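PDB 4ZM6: N-acetyl-beta-D glucosaminidase from Rhizomucor miehei CAU432, which binds acetyl-CoA in a GCN5-related region thought to acetylate glucosamine, and probably hydrolyses terminal N-acetyl-beta-D-glucosamine residues through a glycoside hydrolase family 3 region. Local coordinates for residues 769-774 against 826-831; 565-570 against 781-786; 61-66 against 75-80; 71-76 against 335-340. All coordinates share one frame; numbering follows the deposited sequence.

Interaction 1 (769-774 against 826-831); sequences LNTTHV and RGVTKS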
loop_
_atom_site.group_PDB
_atom_site.type_symbol
_atom_site.label_atom_id
_atom_site.label_comp_id
_atom_site.label_asym_id
_atom_site.label_seq_id
_atom_site.Cartn_x
_atom_site.Cartn_y
_atom_site.Cartn_z
ATOM N N LEU A 769 -34.317 20.833 -14.628
ATOM C CA LEU A 769 -35.325 19.793 -14.794
ATOM C C LEU A 769 -34.674 18.423 -14.860
ATOM O O LEU A 769 -33.462 18.294 -15.064
ATOM C CB LEU A 769 -36.123 19.994 -16.086
ATOM C CG LEU A 769 -37.102 21.160 -16.173
ATOM C CD1 LEU A 769 -37.634 21.277 -17.593
ATOM C CD2 LEU A 769 -38.242 20.973 -15.187
ATOM N N ASN A 770 -35.506 17.405 -14.681
ATOM C CA ASN A 770 -35.141 16.039 -14.998
ATOM C C ASN A 770 -36.412 15.267 -15.318
ATOM O O ASN A 770 -37.477 15.574 -14.775
ATOM C CB ASN A 770 -34.383 15.393 -13.833
ATOM C CG ASN A 770 -35.298 14.959 -12.705
ATOM O OD1 ASN A 770 -35.454 15.671 -11.718
ATOM N ND2 ASN A 770 -35.915 13.790 -12.851
ATOM N N THR A 771 -36.303 14.278 -16.199
ATOM C CA THR A 771 -37.442 13.443 -16.547
ATOM C C THR A 771 -36.971 12.049 -16.935
ATOM O O THR A 771 -36.075 11.896 -17.765
ATOM C CB THR A 771 -38.245 14.033 -17.722
ATOM O OG1 THR A 771 -38.684 15.359 -17.400
ATOM C CG2 THR A 771 -39.455 13.166 -18.038
ATOM N N THR A 772 -37.592 11.041 -16.335
ATOM C CA THR A 772 -37.293 9.657 -16.645
ATOM C C THR A 772 -37.435 9.366 -18.144
ATOM O O THR A 772 -38.447 9.697 -18.753
ATOM C CB THR A 772 -38.233 8.730 -15.857
ATOM O OG1 THR A 772 -38.200 9.090 -14.471
ATOM C CG2 THR A 772 -37.838 7.262 -16.025
ATOM N N HIS A 773 -36.397 8.760 -18.715
ATOM C CA HIS A 773 -36.292 8.431 -20.154
ATOM C C HIS A 773 -36.070 9.612 -21.106
ATOM O O HIS A 773 -36.061 9.424 -22.320
ATOM C CB HIS A 773 -37.483 7.596 -20.626
ATOM C CG HIS A 773 -37.678 6.339 -19.843
ATOM N ND1 HIS A 773 -36.630 5.515 -19.491
ATOM C CD2 HIS A 773 -38.798 5.758 -19.353
ATOM C CE1 HIS A 773 -37.096 4.485 -18.807
ATOM N NE2 HIS A 773 -38.409 4.609 -18.712
ATOM N N VAL A 774 -35.873 10.812 -20.569
ATOM C CA VAL A 774 -35.601 11.984 -21.391
ATOM C C VAL A 774 -34.202 12.505 -21.084
ATOM O O VAL A 774 -33.388 12.697 -21.987
ATOM C CB VAL A 774 -36.656 13.078 -21.152
ATOM C CG1 VAL A 774 -36.265 14.385 -21.836
ATOM C CG2 VAL A 774 -38.020 12.598 -21.632
ATOM N N ARG A 826 -44.251 16.747 -20.886
ATOM C CA ARG A 826 -43.481 15.515 -21.101
ATOM C C ARG A 826 -44.185 14.236 -20.627
ATOM O O ARG A 826 -43.609 13.150 -20.705
ATOM C CB ARG A 826 -42.118 15.614 -20.409
ATOM C CG ARG A 826 -41.198 16.689 -20.959
ATOM C CD ARG A 826 -39.999 16.860 -20.044
ATOM N NE ARG A 826 -38.978 17.753 -20.591
ATOM C CZ ARG A 826 -37.737 17.856 -20.116
ATOM N NH1 ARG A 826 -37.333 17.119 -19.077
ATOM N NH2 ARG A 826 -36.884 18.698 -20.686
ATOM N N GLY A 827 -45.410 14.361 -20.125
ATOM C CA GLY A 827 -46.192 13.205 -19.702
ATOM C C GLY A 827 -45.989 12.812 -18.252
ATOM O O GLY A 827 -46.530 11.802 -17.809
ATOM N N VAL A 828 -45.237 13.618 -17.508
ATOM C CA VAL A 828 -44.908 13.304 -16.126
ATOM C C VAL A 828 -46.148 13.432 -15.257
ATOM O O VAL A 828 -46.786 14.480 -15.236
ATOM C CB VAL A 828 -43.823 14.249 -15.575
ATOM C CG1 VAL A 828 -43.617 14.021 -14.081
ATOM C CG2 VAL A 828 -42.516 14.061 -16.334
ATOM N N THR A 829 -46.473 12.359 -14.541
ATOM C CA THR A 829 -47.590 12.350 -13.600
ATOM C C THR A 829 -47.147 12.580 -12.141
ATOM O O THR A 829 -47.919 13.121 -11.346
ATOM C CB THR A 829 -48.378 11.024 -13.688
ATOM O OG1 THR A 829 -47.498 9.915 -13.478
ATOM C CG2 THR A 829 -49.028 10.877 -15.047
ATOM N N LYS A 830 -45.922 12.173 -11.793
ATOM C CA LYS A 830 -45.414 12.306 -10.421
ATOM C C LYS A 830 -44.066 13.021 -10.417
ATOM O O LYS A 830 -43.165 12.632 -11.148
ATOM C CB LYS A 830 -45.284 10.927 -9.772
ATOM C CG LYS A 830 -46.614 10.201 -9.602
ATOM C CD LYS A 830 -46.416 8.715 -9.322
ATOM C CE LYS A 830 -47.713 7.924 -9.444
ATOM N NZ LYS A 830 -48.601 8.098 -8.263
ATOM N N SER A 831 -43.928 14.054 -9.587
ATOM C CA SER A 831 -42.768 14.953 -9.645
ATOM C C SER A 831 -41.963 14.990 -8.341
ATOM O O SER A 831 -42.529 15.082 -7.258
ATOM C CB SER A 831 -43.226 16.367 -10.011
ATOM O OG SER A 831 -42.127 17.248 -10.127
#
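R826 meets T771 through a single N-H: NH1 donates to T771 OG1 at 2.8 Å, the angle at the hydrogen is 160°, and the oxygen lies only 4° out of the guanidinium plane. The flat group is also held between two aliphatic branches. L769 CD1 sits over one face, 4.1 Å from R826 NH2, while V774 CG1 lies over the opposite face, 4.0 Å from R826 NH1; both are offset toward the rim. The arginine chain is extended from CG to NE, which carries its head past T771 to reach L769 and V774 together. T771 uses both branches. Its CG2, anti to the backbone N, packs on V828 CG2 at 3.6 Å, and OG1, on the N side (chi1 -57°), is turned to the arginine and also makes a weak bond to N770 O.

Further out, D750 forms a salt bridge with R826 NH1, so that one nitrogen serves two oxygens, which would probably balance much of its charge. V774 is brought back over the guanidinium by a turn in which V774 N donates to T771 O at 3.0 Å. On the other segment, G827 closes helix 811-825 with a Schellman motif at positive phi, and the chain leaves the helix toward V828 and strand 830-836. L769 and T771 also rest on that helix, touching L822 and L823 respectively. The contact joins the end of strand 763-771 to the turn from helix 811-825 into strand 830-836; a helix lying on a mixed sheet in this way is consistent with the acetyltransferase fold to which residues 711-858 are assigned.

Interaction 2 (565-570 against 781-786); sequences WPLRKD and DLIWTD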
loop_
_atom_site.group_PDB
_atom_site.type_symbol
_atom_site.label_atom_id
_atom_site.label_comp_id
_atom_site.label_asym_id
_atom_site.label_seq_id
_atom_site.Cartn_x
_atom_site.Cartn_y
_atom_site.Cartn_z
ATOM N N TRP A 565 -38.071 1.816 0.024
ATOM C CA TRP A 565 -37.163 2.327 -1.000
ATOM C C TRP A 565 -36.722 1.234 -1.965
ATOM O O TRP A 565 -35.528 0.955 -2.075
ATOM C CB TRP A 565 -35.908 2.916 -0.357
ATOM C CG TRP A 565 -36.128 3.811 0.808
ATOM C CD1 TRP A 565 -36.315 3.431 2.103
ATOM C CD2 TRP A 565 -36.132 5.245 0.804
ATOM N NE1 TRP A 565 -36.455 4.537 2.903
ATOM C CE2 TRP A 565 -36.338 5.663 2.133
ATOM C CE3 TRP A 565 -35.991 6.214 -0.196
ATOM C CZ2 TRP A 565 -36.410 7.006 2.492
ATOM C CZ3 TRP A 565 -36.060 7.554 0.163
ATOM C CH2 TRP A 565 -36.267 7.934 1.500
ATOM N N PRO A 566 -37.674 0.611 -2.673
ATOM C CA PRO A 566 -37.276 -0.382 -3.675
ATOM C C PRO A 566 -36.411 0.259 -4.764
ATOM O O PRO A 566 -36.737 1.353 -5.237
ATOM C CB PRO A 566 -38.610 -0.878 -4.238
ATOM C CG PRO A 566 -39.604 0.185 -3.894
ATOM C CD PRO A 566 -39.133 0.801 -2.618
ATOM N N LEU A 567 -35.310 -0.401 -5.136
ATOM C CA LEU A 567 -34.321 0.194 -6.047
ATOM C C LEU A 567 -33.607 -0.859 -6.893
ATOM O O LEU A 567 -32.832 -1.654 -6.364
ATOM C CB LEU A 567 -33.290 0.989 -5.236
ATOM C CG LEU A 567 -32.394 1.955 -6.012
ATOM C CD1 LEU A 567 -33.209 3.104 -6.599
ATOM C CD2 LEU A 567 -31.278 2.503 -5.136
ATOM N N ARG A 568 -33.849 -0.847 -8.205
ATOM C CA ARG A 568 -33.297 -1.863 -9.119
ATOM C C ARG A 568 -31.760 -1.800 -9.249
ATOM O O ARG A 568 -31.147 -0.765 -8.985
ATOM C CB ARG A 568 -33.955 -1.743 -10.503
ATOM N N LYS A 569 -31.160 -2.914 -9.669
ATOM C CA LYS A 569 -29.700 -3.069 -9.744
ATOM C C LYS A 569 -28.981 -1.935 -10.474
ATOM O O LYS A 569 -27.900 -1.508 -10.054
ATOM C CB LYS A 569 -29.326 -4.399 -10.421
ATOM N N ASP A 570 -29.568 -1.460 -11.569
ATOM C CA ASP A 570 -28.901 -0.455 -12.403
ATOM C C ASP A 570 -28.852 0.926 -11.748
ATOM O O ASP A 570 -27.903 1.683 -11.971
ATOM C CB ASP A 570 -29.511 -0.389 -13.814
ATOM C CG ASP A 570 -30.985 -0.033 -13.811
ATOM O OD1 ASP A 570 -31.794 -0.852 -13.315
ATOM O OD2 ASP A 570 -31.334 1.055 -14.323
ATOM N N ASP A 781 -30.529 12.275 -10.678
ATOM C CA ASP A 781 -31.493 13.194 -10.039
ATOM C C ASP A 781 -32.643 12.410 -9.415
ATOM O O ASP A 781 -32.965 12.571 -8.230
ATOM C CB ASP A 781 -32.082 14.194 -11.050
ATOM C CG ASP A 781 -31.029 15.090 -11.695
ATOM O OD1 ASP A 781 -29.927 14.596 -12.008
ATOM O OD2 ASP A 781 -31.314 16.286 -11.919
ATOM N N LEU A 782 -33.253 11.554 -10.226
ATOM C CA LEU A 782 -34.355 10.732 -9.776
ATOM C C LEU A 782 -34.015 9.276 -10.021
ATOM O O LEU A 782 -33.864 8.854 -11.164
ATOM C CB LEU A 782 -35.642 11.121 -10.507
ATOM C CG LEU A 782 -36.898 10.288 -10.235
ATOM C CD1 LEU A 782 -37.338 10.401 -8.781
ATOM C CD2 LEU A 782 -38.022 10.721 -11.162
ATOM N N ILE A 783 -33.874 8.520 -8.938
ATOM C CA ILE A 783 -33.622 7.082 -9.021
ATOM C C ILE A 783 -34.814 6.271 -8.505
ATOM O O ILE A 783 -34.835 5.044 -8.629
ATOM C CB ILE A 783 -32.341 6.682 -8.251
ATOM C CG1 ILE A 783 -32.483 6.952 -6.744
ATOM C CG2 ILE A 783 -31.138 7.432 -8.796
ATOM C CD1 ILE A 783 -31.354 6.389 -5.904
ATOM N N TRP A 784 -35.810 6.951 -7.948
ATOM C CA TRP A 784 -36.912 6.279 -7.273
ATOM C C TRP A 784 -38.056 6.013 -8.248
ATOM O O TRP A 784 -39.200 6.399 -7.999
ATOM C CB TRP A 784 -37.399 7.128 -6.090
ATOM C CG TRP A 784 -36.308 7.519 -5.141
ATOM C CD1 TRP A 784 -35.910 8.787 -4.818
ATOM C CD2 TRP A 784 -35.468 6.636 -4.400
ATOM N NE1 TRP A 784 -34.874 8.745 -3.922
ATOM C CE2 TRP A 784 -34.584 7.434 -3.646
ATOM C CE3 TRP A 784 -35.378 5.243 -4.293
ATOM C CZ2 TRP A 784 -33.619 6.885 -2.798
ATOM C CZ3 TRP A 784 -34.413 4.696 -3.445
ATOM C CH2 TRP A 784 -33.548 5.518 -2.713
ATOM N N THR A 785 -37.746 5.328 -9.345
ATOM C CA THR A 785 -38.696 5.149 -10.447
ATOM C C THR A 785 -39.518 3.863 -10.350
ATOM O O THR A 785 -40.278 3.547 -11.266
ATOM C CB THR A 785 -37.975 5.165 -11.810
ATOM O OG1 THR A 785 -36.954 4.157 -11.828
ATOM C CG2 THR A 785 -37.352 6.531 -12.078
ATOM N N ASP A 786 -39.384 3.134 -9.246
ATOM C CA ASP A 786 -40.166 1.918 -9.025
ATOM C C ASP A 786 -41.659 2.247 -9.071
ATOM O O ASP A 786 -42.067 3.341 -8.682
ATOM C CB ASP A 786 -39.784 1.304 -7.676
ATOM C CG ASP A 786 -40.489 -0.000 -7.402
ATOM O OD1 ASP A 786 -41.652 0.044 -6.947
ATOM O OD2 ASP A 786 -39.875 -1.066 -7.622
#
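L567 turns its CG anti to the backbone N (chi1 -165°), and W784 swings its indole to the N side (chi1 -53°); these two choices bring CD1 of the leucine to 3.7 Å from CZ3 of the tryptophan. The same methyl reaches I783, with L567 CD1 3.8 Å from I783 CD1, so it fills the angle between the isoleucine and the indole. I783 CG1 lies over the centre of one face of the W784 ring. Over the opposite face comes W565, whose CE3 is 3.6 Å from W784 CH2 and offset toward the rim. The two six-membered rings have centroids 5.0 Å apart and planes at 58°, an oblique pairing. W784 is also the centre of an inverse gamma turn, a tight bend between I783 and T785.

At the more open end, P566 CB lies 3.6 Å from D786 OD2, a van der Waals contact; the aspartate's OD1 is bonded to K788 N, which probably helps hold the carboxylate beside the proline ring. The contact joins the 565-570 segment, in one acetyltransferase range, to a loop of the other. Residues 565-568 lead into helix 569-577. W557 of helix 546-561 touches both L567 and W784, and its NE1 bonds to W565 O. W850 from strand 847-857 and Y832 from strand 830-836 meet the W784 ring, while R851 makes a cation-pi contact with W565, so the aromatic cluster lies between that helix and these two strands.

Interaction 3 (61-66 against 75-80); sequences SLQQIA and LFIAVD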
loop_
_atom_site.group_PDB
_atom_site.type_symbol
_atom_site.label_atom_id
_atom_site.label_comp_id
_atom_site.label_asym_id
_atom_site.label_seq_id
_atom_site.Cartn_x
_atom_site.Cartn_y
_atom_site.Cartn_z
ATOM N N SER A 61 -1.533 31.593 36.037
ATOM C CA SER A 61 -0.414 32.244 36.720
ATOM C C SER A 61 0.806 32.347 35.803
ATOM O O SER A 61 1.368 33.431 35.624
ATOM C CB SER A 61 -0.037 31.478 37.994
ATOM O OG SER A 61 -1.170 31.217 38.806
ATOM N N LEU A 62 1.194 31.212 35.219
ATOM C CA LEU A 62 2.328 31.141 34.288
ATOM C C LEU A 62 2.089 32.041 33.086
ATOM O O LEU A 62 2.991 32.742 32.621
ATOM C CB LEU A 62 2.532 29.706 33.793
ATOM C CG LEU A 62 2.873 28.639 34.835
ATOM C CD1 LEU A 62 2.775 27.246 34.232
ATOM C CD2 LEU A 62 4.257 28.876 35.412
ATOM N N GLN A 63 0.856 32.008 32.596
ATOM C CA GLN A 63 0.455 32.789 31.436
ATOM C C GLN A 63 0.511 34.288 31.736
ATOM O O GLN A 63 0.949 35.080 30.898
ATOM C CB GLN A 63 -0.963 32.387 31.011
ATOM C CG GLN A 63 -1.133 32.158 29.523
ATOM C CD GLN A 63 -0.320 30.983 28.995
ATOM O OE1 GLN A 63 -0.201 29.948 29.650
ATOM N NE2 GLN A 63 0.237 31.140 27.800
ATOM N N GLN A 64 0.060 34.663 32.934
ATOM C CA GLN A 64 0.075 36.059 33.381
ATOM C C GLN A 64 1.492 36.618 33.417
ATOM O O GLN A 64 1.765 37.681 32.858
ATOM C CB GLN A 64 -0.562 36.200 34.775
ATOM C CG GLN A 64 -2.063 36.469 34.766
ATOM C CD GLN A 64 -2.446 37.831 34.198
ATOM O OE1 GLN A 64 -3.631 38.121 34.023
ATOM N NE2 GLN A 64 -1.452 38.670 33.907
ATOM N N ILE A 65 2.380 35.884 34.080
ATOM C CA ILE A 65 3.789 36.265 34.205
ATOM C C ILE A 65 4.457 36.406 32.835
ATOM O O ILE A 65 5.297 37.286 32.635
ATOM C CB ILE A 65 4.555 35.240 35.070
ATOM C CG1 ILE A 65 4.097 35.342 36.532
ATOM C CG2 ILE A 65 6.062 35.449 34.981
ATOM C CD1 ILE A 65 4.309 34.076 37.333
ATOM N N ALA A 66 4.075 35.538 31.900
ATOM C CA ALA A 66 4.608 35.574 30.542
ATOM C C ALA A 66 4.201 36.843 29.798
ATOM O O ALA A 66 5.007 37.413 29.060
ATOM C CB ALA A 66 4.156 34.346 29.767
ATOM N N LEU A 75 2.858 31.174 26.189
ATOM C CA LEU A 75 3.564 29.934 26.482
ATOM C C LEU A 75 2.809 28.722 25.962
ATOM O O LEU A 75 1.582 28.741 25.853
ATOM C CB LEU A 75 3.744 29.762 27.997
ATOM C CG LEU A 75 4.547 30.806 28.777
ATOM C CD1 LEU A 75 4.606 30.410 30.245
ATOM C CD2 LEU A 75 5.947 30.966 28.206
ATOM N N PHE A 76 3.562 27.675 25.638
ATOM C CA PHE A 76 3.012 26.339 25.499
ATOM C C PHE A 76 3.082 25.704 26.879
ATOM O O PHE A 76 4.063 25.886 27.594
ATOM C CB PHE A 76 3.821 25.496 24.503
ATOM C CG PHE A 76 3.237 25.446 23.114
ATOM C CD1 PHE A 76 1.950 24.967 22.904
ATOM C CD2 PHE A 76 3.992 25.828 22.010
ATOM C CE1 PHE A 76 1.414 24.904 21.626
ATOM C CE2 PHE A 76 3.463 25.764 20.730
ATOM C CZ PHE A 76 2.173 25.303 20.536
ATOM N N ILE A 77 2.040 24.968 27.249
ATOM C CA ILE A 77 2.011 24.221 28.503
ATOM C C ILE A 77 1.709 22.758 28.174
ATOM O O ILE A 77 0.553 22.368 27.989
ATOM C CB ILE A 77 0.962 24.800 29.471
ATOM C CG1 ILE A 77 1.293 26.263 29.780
ATOM C CG2 ILE A 77 0.897 23.985 30.760
ATOM C CD1 ILE A 77 0.315 26.932 30.725
ATOM N N ALA A 78 2.766 21.955 28.106
ATOM C CA ALA A 78 2.673 20.579 27.636
ATOM C C ALA A 78 2.474 19.580 28.772
ATOM O O ALA A 78 2.588 19.931 29.945
ATOM C CB ALA A 78 3.917 20.225 26.838
ATOM N N VAL A 79 2.178 18.335 28.403
ATOM C CA VAL A 79 1.957 17.260 29.364
ATOM C C VAL A 79 1.988 15.887 28.671
ATOM O O VAL A 79 1.607 15.764 27.507
ATOM C CB VAL A 79 0.610 17.452 30.100
ATOM C CG1 VAL A 79 -0.568 17.169 29.179
ATOM C CG2 VAL A 79 0.537 16.571 31.335
ATOM N N ASP A 80 2.449 14.866 29.389
ATOM C CA ASP A 80 2.415 13.485 28.902
ATOM C C ASP A 80 1.087 12.824 29.255
ATOM O O ASP A 80 1.010 12.082 30.235
ATOM C CB ASP A 80 3.530 12.655 29.548
ATOM C CG ASP A 80 4.857 12.823 28.875
ATOM O OD1 ASP A 80 4.955 12.532 27.667
ATOM O OD2 ASP A 80 5.814 13.214 29.569
#
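Helix-to-strand packing inside a beta-alpha-beta unit is what L75 and I77 make with L62, Q63 and A66: helix 52-68 links strand 41-44 to the parallel strand 76-79 and lies against the sheet of the TIM-barrel-like family 3 domain. All five touching residues are buried. The evidence for the apolar part is a set of branch contacts. L75 points its side chain toward the helix, its CG 3.7 Å from A66 CB, while its CD1 packs against L62 O, also 3.7 Å away. With CG on the side of the backbone N (chi1 -61°), L75 directs CD1 toward both L62 and A66, while CD2 lies beside A66 CB. Further along the strand, L62 CD1 and I77 CD1 meet at 4.3 Å, a looser touch. I34 of helix 28-37 contacts both A66 and L75, extending the apolar layer to the neighbouring helix.

Q63 is the polar member. Its chain bends at chi2 (64°), folding the amide beside L75 and I77, at the entry to the strand. NE2 makes a weak hydrogen bond to L75 O at 3.4 Å, straight enough at 161°. Q63 NE2 also lies 3.1 Å from L75 N, where two donors face each other without bonding. The other amide atom, OE1, lies near the I77 CD1 methyl. Residues of helix 343-348, V346 and L347, pack on the same glutamine.

The chemistry is thus mainly that of aliphatic burial, with one weak hydrogen bond from the Q63 amide to the carbonyl of L75, just before the strand. With the polar link weak, aliphatic burial probably contributes more to this contact than polar pairing.

Interaction 4 (71-76 against 335-340); sequences HKRPLF and QLKDQF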
loop_
_atom_site.group_PDB
_atom_site.type_symbol
_atom_site.label_atom_id
_atom_site.label_comp_id
_atom_site.label_asym_id
_atom_site.label_seq_id
_atom_site.Cartn_x
_atom_site.Cartn_y
_atom_site.Cartn_z
ATOM N N HIS A 71 6.381 38.846 26.445
ATOM C CA HIS A 71 6.466 37.817 25.400
ATOM C C HIS A 71 5.609 38.199 24.205
ATOM O O HIS A 71 4.500 38.713 24.373
ATOM C CB HIS A 71 5.981 36.462 25.915
ATOM C CG HIS A 71 6.986 35.734 26.745
ATOM N ND1 HIS A 71 7.263 36.080 28.048
ATOM C CD2 HIS A 71 7.766 34.664 26.463
ATOM C CE1 HIS A 71 8.181 35.262 28.531
ATOM N NE2 HIS A 71 8.503 34.394 27.590
ATOM N N LYS A 72 6.110 37.931 23.003
ATOM C CA LYS A 72 5.340 38.177 21.787
ATOM C C LYS A 72 4.162 37.200 21.698
ATOM O O LYS A 72 3.038 37.607 21.392
ATOM C CB LYS A 72 6.230 38.069 20.544
ATOM C CG LYS A 72 5.619 38.688 19.295
ATOM C CD LYS A 72 6.584 38.658 18.119
ATOM C CE LYS A 72 5.905 39.071 16.822
ATOM N NZ LYS A 72 6.720 38.708 15.628
ATOM N N ARG A 73 4.421 35.923 21.988
ATOM C CA ARG A 73 3.388 34.886 21.948
ATOM C C ARG A 73 3.250 34.164 23.284
ATOM O O ARG A 73 4.203 34.119 24.061
ATOM C CB ARG A 73 3.708 33.869 20.861
ATOM C CG ARG A 73 3.588 34.434 19.464
ATOM C CD ARG A 73 3.916 33.386 18.420
ATOM N NE ARG A 73 3.991 33.974 17.085
ATOM C CZ ARG A 73 5.030 34.665 16.616
ATOM N NH1 ARG A 73 6.108 34.884 17.367
ATOM N NH2 ARG A 73 4.985 35.151 15.379
ATOM N N PRO A 74 2.064 33.580 23.547
ATOM C CA PRO A 74 1.844 32.878 24.814
ATOM C C PRO A 74 2.675 31.613 24.951
ATOM O O PRO A 74 3.148 31.064 23.959
ATOM C CB PRO A 74 0.347 32.529 24.789
ATOM C CG PRO A 74 -0.244 33.284 23.648
ATOM C CD PRO A 74 0.868 33.559 22.687
ATOM N N LEU A 75 2.858 31.174 26.189
ATOM C CA LEU A 75 3.564 29.934 26.482
ATOM C C LEU A 75 2.809 28.722 25.962
ATOM O O LEU A 75 1.582 28.741 25.853
ATOM C CB LEU A 75 3.744 29.762 27.997
ATOM C CG LEU A 75 4.547 30.806 28.777
ATOM C CD1 LEU A 75 4.606 30.410 30.245
ATOM C CD2 LEU A 75 5.947 30.966 28.206
ATOM N N PHE A 76 3.562 27.675 25.638
ATOM C CA PHE A 76 3.012 26.339 25.499
ATOM C C PHE A 76 3.082 25.704 26.879
ATOM O O PHE A 76 4.063 25.886 27.594
ATOM C CB PHE A 76 3.821 25.496 24.503
ATOM C CG PHE A 76 3.237 25.446 23.114
ATOM C CD1 PHE A 76 1.950 24.967 22.904
ATOM C CD2 PHE A 76 3.992 25.828 22.010
ATOM C CE1 PHE A 76 1.414 24.904 21.626
ATOM C CE2 PHE A 76 3.463 25.764 20.730
ATOM C CZ PHE A 76 2.173 25.303 20.536
ATOM N N GLN A 335 5.268 29.575 13.887
ATOM C CA GLN A 335 4.181 28.956 13.122
ATOM C C GLN A 335 3.326 28.031 13.991
ATOM O O GLN A 335 2.095 28.098 13.956
ATOM C CB GLN A 335 4.738 28.176 11.920
ATOM C CG GLN A 335 5.005 29.035 10.690
ATOM C CD GLN A 335 6.043 28.431 9.752
ATOM O OE1 GLN A 335 7.168 28.135 10.157
ATOM N NE2 GLN A 335 5.673 28.260 8.487
ATOM N N LEU A 336 3.986 27.179 14.775
ATOM C CA LEU A 336 3.287 26.233 15.636
ATOM C C LEU A 336 2.453 26.959 16.686
ATOM O O LEU A 336 1.297 26.609 16.910
ATOM C CB LEU A 336 4.272 25.268 16.309
ATOM C CG LEU A 336 3.658 24.170 17.191
ATOM C CD1 LEU A 336 2.526 23.452 16.480
ATOM C CD2 LEU A 336 4.708 23.166 17.633
ATOM N N LYS A 337 3.032 27.975 17.317
ATOM C CA LYS A 337 2.294 28.794 18.282
ATOM C C LYS A 337 1.120 29.535 17.638
ATOM O O LYS A 337 0.034 29.589 18.207
ATOM C CB LYS A 337 3.227 29.787 18.986
ATOM C CG LYS A 337 4.132 29.135 20.020
ATOM C CD LYS A 337 4.697 30.144 21.002
ATOM C CE LYS A 337 5.511 29.446 22.080
ATOM N NZ LYS A 337 5.700 30.293 23.286
ATOM N N ASP A 338 1.337 30.091 16.448
ATOM C CA ASP A 338 0.280 30.807 15.722
ATOM C C ASP A 338 -0.886 29.899 15.330
ATOM O O ASP A 338 -2.016 30.367 15.184
ATOM C CB ASP A 338 0.843 31.489 14.467
ATOM C CG ASP A 338 1.754 32.664 14.791
ATOM O OD1 ASP A 338 1.597 33.270 15.871
ATOM O OD2 ASP A 338 2.628 32.990 13.965
ATOM N N GLN A 339 -0.609 28.607 15.154
ATOM C CA GLN A 339 -1.649 27.634 14.831
ATOM C C GLN A 339 -2.597 27.404 16.009
ATOM O O GLN A 339 -3.791 27.203 15.811
ATOM C CB GLN A 339 -1.021 26.303 14.390
ATOM C CG GLN A 339 -1.999 25.360 13.692
ATOM C CD GLN A 339 -1.367 24.055 13.225
ATOM O OE1 GLN A 339 -2.033 23.017 13.174
ATOM N NE2 GLN A 339 -0.083 24.100 12.874
ATOM N N PHE A 340 -2.067 27.439 17.228
ATOM C CA PHE A 340 -2.832 27.051 18.414
ATOM C C PHE A 340 -3.044 28.148 19.463
ATOM O O PHE A 340 -3.966 28.041 20.272
ATOM C CB PHE A 340 -2.146 25.861 19.094
ATOM C CG PHE A 340 -2.213 24.582 18.307
ATOM C CD1 PHE A 340 -3.327 23.759 18.392
ATOM C CD2 PHE A 340 -1.156 24.192 17.498
ATOM C CE1 PHE A 340 -3.390 22.575 17.679
ATOM C CE2 PHE A 340 -1.213 23.010 16.782
ATOM C CZ PHE A 340 -2.332 22.200 16.871
#
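K337 and F76 make the close part of this contact, the buried one. The lysine chain, extended beyond CG, slides past the phenyl ring in the opposite direction, with K337 CG 3.5 Å from F76 CE2. That extension delivers NZ to the backbone at P74, where it donates to P74 O at 2.7 Å. The nitrogen approaches from above the carbonyl plane, 36° out of it, with a C=O...N angle of 133°. G40 O accepts from the same ammonium, so the buried charge has two carbonyl partners. L336 adds its CG at 3.8 Å from F76 CZ, the two side chains crossing at about a right angle.

Helix 323-340 here packs on the loop that leads from helix 52-68 into strand 76-79 of the parallel sheet, in the TIM-barrel-like family 3 domain. F76 opens that strand, and W129 meets its ring edge-to-face.

Toward solvent the grip is ionic and less even. R73 crosses K337, its CD 3.7 Å from K337 CB, and then forms a salt bridge with the exposed D338. R73 NE donates to D338 OD1 at 2.8 Å, the oxygen lying in the guanidinium plane though it is met from above the carboxylate plane. The second bond, R73 NH2 to D338 OD2, is weak at 3.5 Å; the planes stand 50° apart, so the pair is not a flat two-pronged one.

How the interactions relate
The four contacts form two pairs. Interactions 3 and 4 share L75 and F76, with centres about 11 Å apart: L75 faces helix 52-68 and F76 faces helix 323-340, while H71 ND1 lies 2.8 Å from A66 O, a probable hydrogen bond between them. Interactions 1 and 2, about 14 Å apart between centres, alternate along the chain and touch where T772 OG1 lies 3.6 Å from T785 CG2 and 3.7 Å from L782 CD2. The pairs are remote, with centres about 54 to 65 Å apart. None includes an annotated acetyl-CoA residue, but the W565 side chain of interaction 2 is about 8 Å from the bound acetyl-CoA.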